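CbsA (Xanthomonas oryzae pv. oryzae, PDB 5XYH) catalyses, as a family 6 exoglucanase (1,4-beta-cellobiosidase), the release of cellobiose from cellulose chains and probably serves to degrade plant cell walls. Local coordinates at residues S20-S25 with G363-G368; N266-F269 with T273-E276; L250-Q255 with N317-S322. All blocks are in the same frame, centred on the assembly; numbering follows the deposited sequence.

Contact 1. Residues S20-S25 with G363-G368; sequences SKEVDS and GGESDG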
loop_
_atom_site.group_PDB
_atom_site.type_symbol
_atom_site.label_atom_id
_atom_site.label_comp_id
_atom_site.label_asym_id
_atom_site.label_seq_id
_atom_site.Cartn_x
_atom_site.Cartn_y
_atom_site.Cartn_z
ATOM N N SER A 20 14.571 2.020 10.945
ATOM C CA SER A 20 15.760 1.409 11.542
ATOM C C SER A 20 15.647 1.343 13.063
ATOM O O SER A 20 15.948 0.308 13.671
ATOM C CB SER A 20 17.019 2.176 11.124
ATOM O OG SER A 20 17.165 2.145 9.709
ATOM N N LYS A 21 15.195 2.431 13.697
ATOM C CA LYS A 21 15.115 2.428 15.156
ATOM C C LYS A 21 14.068 1.435 15.647
ATOM O O LYS A 21 14.282 0.750 16.655
ATOM C CB LYS A 21 14.821 3.837 15.663
ATOM C CG LYS A 21 14.459 3.890 17.145
ATOM C CD LYS A 21 14.673 5.273 17.718
ATOM C CE LYS A 21 14.050 6.344 16.837
ATOM N NZ LYS A 21 14.249 7.700 17.428
ATOM N N GLU A 22 12.941 1.327 14.932
ATOM C CA GLU A 22 11.953 0.292 15.235
ATOM C C GLU A 22 12.574 -1.097 15.143
ATOM O O GLU A 22 12.426 -1.920 16.053
ATOM C CB GLU A 22 10.756 0.408 14.281
ATOM C CG GLU A 22 9.844 1.614 14.540
ATOM C CD GLU A 22 8.692 1.732 13.550
ATOM O OE1 GLU A 22 8.953 1.660 12.339
ATOM O OE2 GLU A 22 7.530 1.911 13.981
ATOM N N VAL A 23 13.256 -1.385 14.030
ATOM C CA VAL A 23 13.869 -2.696 13.846
ATOM C C VAL A 23 14.899 -2.960 14.935
ATOM O O VAL A 23 14.964 -4.063 15.487
ATOM C CB VAL A 23 14.480 -2.800 12.435
ATOM C CG1 VAL A 23 15.364 -4.027 12.306
ATOM C CG2 VAL A 23 13.378 -2.857 11.404
ATOM N N ASP A 24 15.706 -1.949 15.277
ATOM C CA ASP A 24 16.697 -2.124 16.339
ATOM C C ASP A 24 16.037 -2.543 17.649
ATOM O O ASP A 24 16.604 -3.345 18.408
ATOM C CB ASP A 24 17.496 -0.837 16.538
ATOM C CG ASP A 24 18.493 -0.580 15.418
ATOM O OD1 ASP A 24 18.910 -1.542 14.738
ATOM O OD2 ASP A 24 18.889 0.584 15.241
ATOM N N SER A 25 14.837 -2.015 17.926
ATOM C CA SER A 25 14.121 -2.377 19.149
ATOM C C SER A 25 13.776 -3.863 19.187
ATOM O O SER A 25 13.635 -4.438 20.273
ATOM C CB SER A 25 12.850 -1.518 19.285
ATOM O OG SER A 25 11.753 -2.054 18.551
ATOM N N GLY A 363 7.326 -3.577 6.997
ATOM C CA GLY A 363 6.895 -4.719 7.778
ATOM C C GLY A 363 7.255 -4.539 9.237
ATOM O O GLY A 363 8.384 -4.151 9.545
ATOM N N GLY A 364 6.304 -4.802 10.138
ATOM C CA GLY A 364 6.494 -4.634 11.570
ATOM C C GLY A 364 5.601 -3.570 12.180
ATOM O O GLY A 364 5.310 -3.625 13.382
ATOM N N GLU A 365 5.163 -2.597 11.385
ATOM C CA GLU A 365 4.244 -1.591 11.902
ATOM C C GLU A 365 2.815 -2.127 11.909
ATOM O O GLU A 365 2.396 -2.860 11.005
ATOM C CB GLU A 365 4.354 -0.295 11.097
ATOM C CG GLU A 365 5.686 0.409 11.358
ATOM C CD GLU A 365 5.928 1.611 10.469
ATOM O OE1 GLU A 365 5.064 1.888 9.616
ATOM O OE2 GLU A 365 7.004 2.253 10.590
ATOM N N SER A 366 2.089 -1.801 12.970
ATOM C CA SER A 366 0.751 -2.339 13.171
ATOM C C SER A 366 -0.259 -1.683 12.237
ATOM O O SER A 366 -0.181 -0.483 11.951
ATOM C CB SER A 366 0.329 -2.127 14.627
ATOM O OG SER A 366 -0.991 -2.585 14.827
ATOM N N ASP A 367 -1.210 -2.492 11.754
ATOM C CA ASP A 367 -2.336 -2.016 10.953
ATOM C C ASP A 367 -3.480 -1.486 11.812
ATOM O O ASP A 367 -4.440 -0.924 11.268
ATOM C CB ASP A 367 -2.858 -3.144 10.052
ATOM C CG ASP A 367 -1.802 -3.645 9.059
ATOM O OD1 ASP A 367 -1.047 -2.792 8.533
ATOM O OD2 ASP A 367 -1.723 -4.884 8.815
ATOM N N GLY A 368 -3.393 -1.655 13.120
ATOM C CA GLY A 368 -4.406 -1.209 14.065
ATOM C C GLY A 368 -4.369 -2.124 15.283
ATOM O O GLY A 368 -3.968 -3.286 15.235
#

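Contact 2. Residues N266-F269 with T273-E276; sequences NSVF and TYAE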
loop_
_atom_site.group_PDB
_atom_site.type_symbol
_atom_site.label_atom_id
_atom_site.label_comp_id
_atom_site.label_asym_id
_atom_site.label_seq_id
_atom_site.Cartn_x
_atom_site.Cartn_y
_atom_site.Cartn_z
ATOM N N ASN A 266 -13.450 -14.521 -8.719
ATOM C CA ASN A 266 -12.499 -13.477 -9.085
ATOM C C ASN A 266 -11.283 -14.129 -9.735
ATOM O O ASN A 266 -10.531 -14.844 -9.067
ATOM C CB ASN A 266 -12.108 -12.688 -7.837
ATOM C CG ASN A 266 -11.116 -11.576 -8.115
ATOM O OD1 ASN A 266 -10.609 -11.415 -9.232
ATOM N ND2 ASN A 266 -10.804 -10.817 -7.071
ATOM N N SER A 267 -11.064 -13.855 -11.027
ATOM C CA SER A 267 -9.972 -14.491 -11.757
ATOM C C SER A 267 -8.607 -13.840 -11.544
ATOM O O SER A 267 -7.640 -14.266 -12.185
ATOM C CB SER A 267 -10.276 -14.507 -13.258
ATOM O OG SER A 267 -11.412 -15.303 -13.502
ATOM N N VAL A 268 -8.494 -12.829 -10.690
ATOM C CA VAL A 268 -7.220 -12.163 -10.432
ATOM C C VAL A 268 -6.698 -12.675 -9.095
ATOM O O VAL A 268 -7.214 -12.302 -8.037
ATOM C CB VAL A 268 -7.371 -10.636 -10.451
ATOM C CG1 VAL A 268 -6.035 -9.970 -10.194
ATOM C CG2 VAL A 268 -7.911 -10.183 -11.821
ATOM N N PHE A 269 -5.667 -13.525 -9.154
ATOM C CA PHE A 269 -5.132 -14.260 -8.017
ATOM C C PHE A 269 -3.924 -13.593 -7.386
ATOM O O PHE A 269 -3.605 -13.896 -6.227
ATOM C CB PHE A 269 -4.694 -15.673 -8.436
ATOM C CG PHE A 269 -5.820 -16.583 -8.849
ATOM C CD1 PHE A 269 -7.141 -16.160 -8.809
ATOM C CD2 PHE A 269 -5.541 -17.876 -9.280
ATOM C CE1 PHE A 269 -8.163 -17.012 -9.202
ATOM C CE2 PHE A 269 -6.549 -18.733 -9.667
ATOM C CZ PHE A 269 -7.867 -18.303 -9.628
ATOM N N THR A 273 -0.709 -10.335 -12.105
ATOM C CA THR A 273 -1.859 -10.381 -13.003
ATOM C C THR A 273 -2.698 -9.103 -12.890
ATOM O O THR A 273 -3.116 -8.533 -13.910
ATOM C CB THR A 273 -2.710 -11.624 -12.694
ATOM O OG1 THR A 273 -1.868 -12.789 -12.657
ATOM C CG2 THR A 273 -3.811 -11.821 -13.735
ATOM N N TYR A 274 -2.911 -8.617 -11.662
ATOM C CA TYR A 274 -3.722 -7.417 -11.444
ATOM C C TYR A 274 -3.128 -6.201 -12.162
ATOM O O TYR A 274 -3.844 -5.459 -12.850
ATOM C CB TYR A 274 -3.859 -7.155 -9.941
ATOM C CG TYR A 274 -4.785 -6.007 -9.567
ATOM C CD1 TYR A 274 -6.022 -5.857 -10.181
ATOM C CD2 TYR A 274 -4.421 -5.075 -8.590
ATOM C CE1 TYR A 274 -6.871 -4.803 -9.850
ATOM C CE2 TYR A 274 -5.270 -4.022 -8.234
ATOM C CZ TYR A 274 -6.492 -3.894 -8.872
ATOM O OH TYR A 274 -7.330 -2.867 -8.544
ATOM N N ALA A 275 -1.821 -5.971 -11.997
ATOM C CA ALA A 275 -1.194 -4.798 -12.608
ATOM C C ALA A 275 -1.292 -4.840 -14.132
ATOM O O ALA A 275 -1.490 -3.804 -14.778
ATOM C CB ALA A 275 0.270 -4.697 -12.176
ATOM N N GLU A 276 -1.161 -6.030 -14.724
ATOM C CA GLU A 276 -1.226 -6.144 -16.181
ATOM C C GLU A 276 -2.642 -5.920 -16.695
ATOM O O GLU A 276 -2.844 -5.249 -17.717
ATOM C CB GLU A 276 -0.710 -7.511 -16.622
ATOM C CG GLU A 276 -0.726 -7.749 -18.138
ATOM C CD GLU A 276 0.201 -6.805 -18.940
ATOM O OE1 GLU A 276 1.110 -6.149 -18.353
ATOM O OE2 GLU A 276 0.032 -6.753 -20.189
#

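Contact 3. Residues L250-Q255 with N317-S322; sequences LTIGGQ and NTYVNS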
loop_
_atom_site.group_PDB
_atom_site.type_symbol
_atom_site.label_atom_id
_atom_site.label_comp_id
_atom_site.label_asym_id
_atom_site.label_seq_id
_atom_site.Cartn_x
_atom_site.Cartn_y
_atom_site.Cartn_z
ATOM N N LEU A 250 -8.648 -23.120 -15.251
ATOM C CA LEU A 250 -8.522 -24.565 -15.164
ATOM C C LEU A 250 -9.747 -25.147 -14.469
ATOM O O LEU A 250 -10.145 -24.667 -13.405
ATOM C CB LEU A 250 -7.257 -24.910 -14.388
ATOM C CG LEU A 250 -7.060 -26.374 -14.016
ATOM C CD1 LEU A 250 -6.713 -27.165 -15.287
ATOM C CD2 LEU A 250 -5.974 -26.499 -12.955
ATOM N N THR A 251 -10.358 -26.166 -15.066
ATOM C CA THR A 251 -11.576 -26.733 -14.497
ATOM C C THR A 251 -11.273 -28.035 -13.779
ATOM O O THR A 251 -10.440 -28.829 -14.225
ATOM C CB THR A 251 -12.669 -26.977 -15.542
ATOM O OG1 THR A 251 -12.317 -28.093 -16.374
ATOM C CG2 THR A 251 -12.917 -25.723 -16.383
ATOM N N ILE A 252 -11.940 -28.227 -12.644
ATOM C CA ILE A 252 -11.884 -29.464 -11.879
ATOM C C ILE A 252 -13.300 -29.747 -11.412
ATOM O O ILE A 252 -13.976 -28.848 -10.902
ATOM C CB ILE A 252 -10.926 -29.347 -10.681
ATOM C CG1 ILE A 252 -9.515 -29.044 -11.165
ATOM C CG2 ILE A 252 -10.945 -30.620 -9.847
ATOM C CD1 ILE A 252 -8.664 -28.460 -10.086
ATOM N N GLY A 253 -13.762 -30.980 -11.599
ATOM C CA GLY A 253 -15.160 -31.260 -11.336
ATOM C C GLY A 253 -16.100 -30.373 -12.120
ATOM O O GLY A 253 -17.194 -30.048 -11.638
ATOM N N GLY A 254 -15.687 -29.940 -13.310
ATOM C CA GLY A 254 -16.547 -29.158 -14.165
ATOM C C GLY A 254 -16.628 -27.689 -13.826
ATOM O O GLY A 254 -17.457 -26.986 -14.412
ATOM N N GLN A 255 -15.797 -27.201 -12.903
ATOM C CA GLN A 255 -15.865 -25.805 -12.492
ATOM C C GLN A 255 -14.471 -25.195 -12.493
ATOM O O GLN A 255 -13.493 -25.875 -12.148
ATOM C CB GLN A 255 -16.478 -25.648 -11.090
ATOM C CG GLN A 255 -17.909 -26.169 -10.944
ATOM C CD GLN A 255 -18.910 -25.414 -11.794
ATOM O OE1 GLN A 255 -18.763 -24.212 -12.046
ATOM N NE2 GLN A 255 -19.945 -26.121 -12.244
ATOM N N ASN A 317 -12.072 -26.490 -4.479
ATOM C CA ASN A 317 -11.659 -25.988 -3.170
ATOM C C ASN A 317 -10.429 -26.728 -2.660
ATOM O O ASN A 317 -9.459 -26.101 -2.215
ATOM C CB ASN A 317 -12.809 -26.098 -2.170
ATOM C CG ASN A 317 -13.842 -25.015 -2.365
ATOM O OD1 ASN A 317 -13.555 -23.972 -2.959
ATOM N ND2 ASN A 317 -15.045 -25.237 -1.843
ATOM N N THR A 318 -10.450 -28.064 -2.705
ATOM C CA THR A 318 -9.275 -28.813 -2.270
ATOM C C THR A 318 -8.054 -28.386 -3.067
ATOM O O THR A 318 -6.979 -28.163 -2.501
ATOM C CB THR A 318 -9.512 -30.318 -2.419
ATOM O OG1 THR A 318 -10.647 -30.703 -1.637
ATOM C CG2 THR A 318 -8.293 -31.113 -1.950
ATOM N N TYR A 319 -8.224 -28.235 -4.381
ATOM C CA TYR A 319 -7.111 -27.878 -5.257
ATOM C C TYR A 319 -6.544 -26.514 -4.903
ATOM O O TYR A 319 -5.348 -26.379 -4.647
ATOM C CB TYR A 319 -7.575 -27.898 -6.709
ATOM C CG TYR A 319 -6.455 -27.800 -7.731
ATOM C CD1 TYR A 319 -5.814 -28.944 -8.202
ATOM C CD2 TYR A 319 -6.064 -26.571 -8.257
ATOM C CE1 TYR A 319 -4.796 -28.856 -9.153
ATOM C CE2 TYR A 319 -5.052 -26.476 -9.202
ATOM C CZ TYR A 319 -4.422 -27.618 -9.647
ATOM O OH TYR A 319 -3.421 -27.529 -10.596
ATOM N N VAL A 320 -7.402 -25.490 -4.887
ATOM C CA VAL A 320 -6.964 -24.121 -4.609
ATOM C C VAL A 320 -6.347 -24.028 -3.217
ATOM O O VAL A 320 -5.261 -23.459 -3.037
ATOM C CB VAL A 320 -8.147 -23.147 -4.779
ATOM C CG1 VAL A 320 -7.899 -21.827 -4.043
ATOM C CG2 VAL A 320 -8.422 -22.901 -6.269
ATOM N N ASN A 321 -7.022 -24.599 -2.211
ATOM C CA ASN A 321 -6.506 -24.516 -0.841
ATOM C C ASN A 321 -5.211 -25.304 -0.664
ATOM O O ASN A 321 -4.395 -24.958 0.192
ATOM C CB ASN A 321 -7.557 -24.995 0.170
ATOM C CG ASN A 321 -8.775 -24.100 0.206
ATOM O OD1 ASN A 321 -8.706 -22.925 -0.176
ATOM N ND2 ASN A 321 -9.906 -24.643 0.666
ATOM N N SER A 322 -5.003 -26.365 -1.446
ATOM C CA SER A 322 -3.714 -27.040 -1.368
ATOM C C SER A 322 -2.599 -26.178 -1.939
ATOM O O SER A 322 -1.471 -26.220 -1.439
ATOM C CB SER A 322 -3.759 -28.380 -2.108
ATOM O OG SER A 322 -3.721 -28.198 -3.511
#

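Contact 1. Residues S20-S25 with G363-G368
Glu22 reaches out from helix 17-27 to meet the carboxylate of Glu365 in the loop that follows strand 354-358. Their closest atoms, Glu22 OE1 and Glu365 OE2, are 2.7 Å apart, and Glu22 OE2 lies 3.5 Å from Glu365 CG, close to the methylene that carries the buried acid. The two chains are extended beyond CG and cross at about a right angle, with their carboxylate planes turned 60° against each other. With CG of Glu365 anti to its own carbonyl carbon (chi1 -70°), the acid swings back toward the helix. Arg66 serves both acids: it forms a salt bridge with Glu365 OE2 and a long, weak ion pair with Glu22 OE2. In the family 6 fold, a distorted alpha/beta barrel, this joins an N-terminal helix to a loop leaving the C-terminal end of a barrel strand, a loop that, as in other family 6 enzymes, probably borders the substrate cleft. The loop is fastened further along by an ST turn, Gly368 N to Ser366 OG at 3.1 Å. The outer side of the helix takes no part in the contact: Lys21 is exposed, and Asp24, partly exposed, pairs with Lys43.

Contact 2. Residues N266-F269 with T273-E276
The Tyr274 ring is met near its root by Val268, whose CG1 comes 4.1 Å from ring atom CD1 of Tyr274 and 3.6 Å from its CB. The second flat group, the Phe269 ring, has Asn266 O at its edge and in its plane, with Phe269 CE1 3.2 Å from that oxygen; the ring also stacks with Tyr263. Val268 and Tyr274 cross obliquely, and the valine does its touching with one branch. CG1 stands anti to the backbone N (chi1 -179°), which carries it over the first turn of helix 271-284, where it also lies 3.7 Å from Tyr274 CA and 4.5 Å from Thr273 CB. The valine is positioned by an Asx turn: its backbone N donates to Asn266 OD1 over 2.9 Å, nearly straight at 163°, although the donor sits well above the amide carbonyl plane. Asn266 ND2 in turn bonds to Ser197 O, and Val268 O takes a bond from Arg331, so the loop is tied at Asn266 and at Val268. Thr273 OG1 turns to Asp270 OD1, and Tyr274 OH bonds to Ile194 O just past strand 188-193. No hydrogen bond joins the two segments: the loop leading into the helix folds back on its first turn through apolar packing, while the polar groups find partners close by in the chain or in other loops.

Contact 3. Residues L250-Q255 with N317-S322
Ile252 CD1, on a surface beta hairpin (strands 251-252 and 255-256), sits on one face of the Tyr319 ring of helix 316-323 in a CH-pi contact, 3.6 Å from the ring centroid and 25° off its normal. The methyl is displaced toward the root of the ring, where it comes 3.3 Å from Tyr319 CG, a tight approach. Leu250, two residues earlier, reaches the other end of the tyrosine: its CD2 lies 3.8 Å from CZ and 3.6 Å from OH of Tyr319. Both aliphatic chains cross the tyrosine at about a right angle. The hairpin closes with a type I' turn in which Gly253 and Gly254 occupy the corners. Its ends are paired twice, Ile252 N to Gln255 O at 2.9 Å and Gln255 N to Ile252 O at 3.2 Å, and these pairs hold the backbone of Ile252 within the hairpin. Farther out, Ile252 also touches Ile257, and Tyr319 rests on Ala311. On the helix, CG of Tyr319 is anti to the backbone N (chi1 -169°), laying the ring out toward the hairpin. One turn on, Ser322 OG, itself bonded to Ser312 N, donates to Tyr319 O over 2.7 Å.

In the fold
Along the chain the three contacts are nested: 266-269 with 273-276 lies within the loop closed by contact 3, and both lie within the much longer loop closed by contact 1. Contacts 2 and 3 are neighbours on the same side of the chain's centre, their centres 18 Å and their nearest atoms about 6 Å apart, without touching. Contact 1 is on the far side from contact 2, with centres 30 Å apart, and 38 Å from contact 3. Family 6 enzymes bind cellulose at the C-terminal ends of the parallel barrel strands; the 363-368 loop of contact 1, which follows strand 354-358, probably borders this cleft, whereas contact 3 is peripheral, 30 Å from the chain's centre.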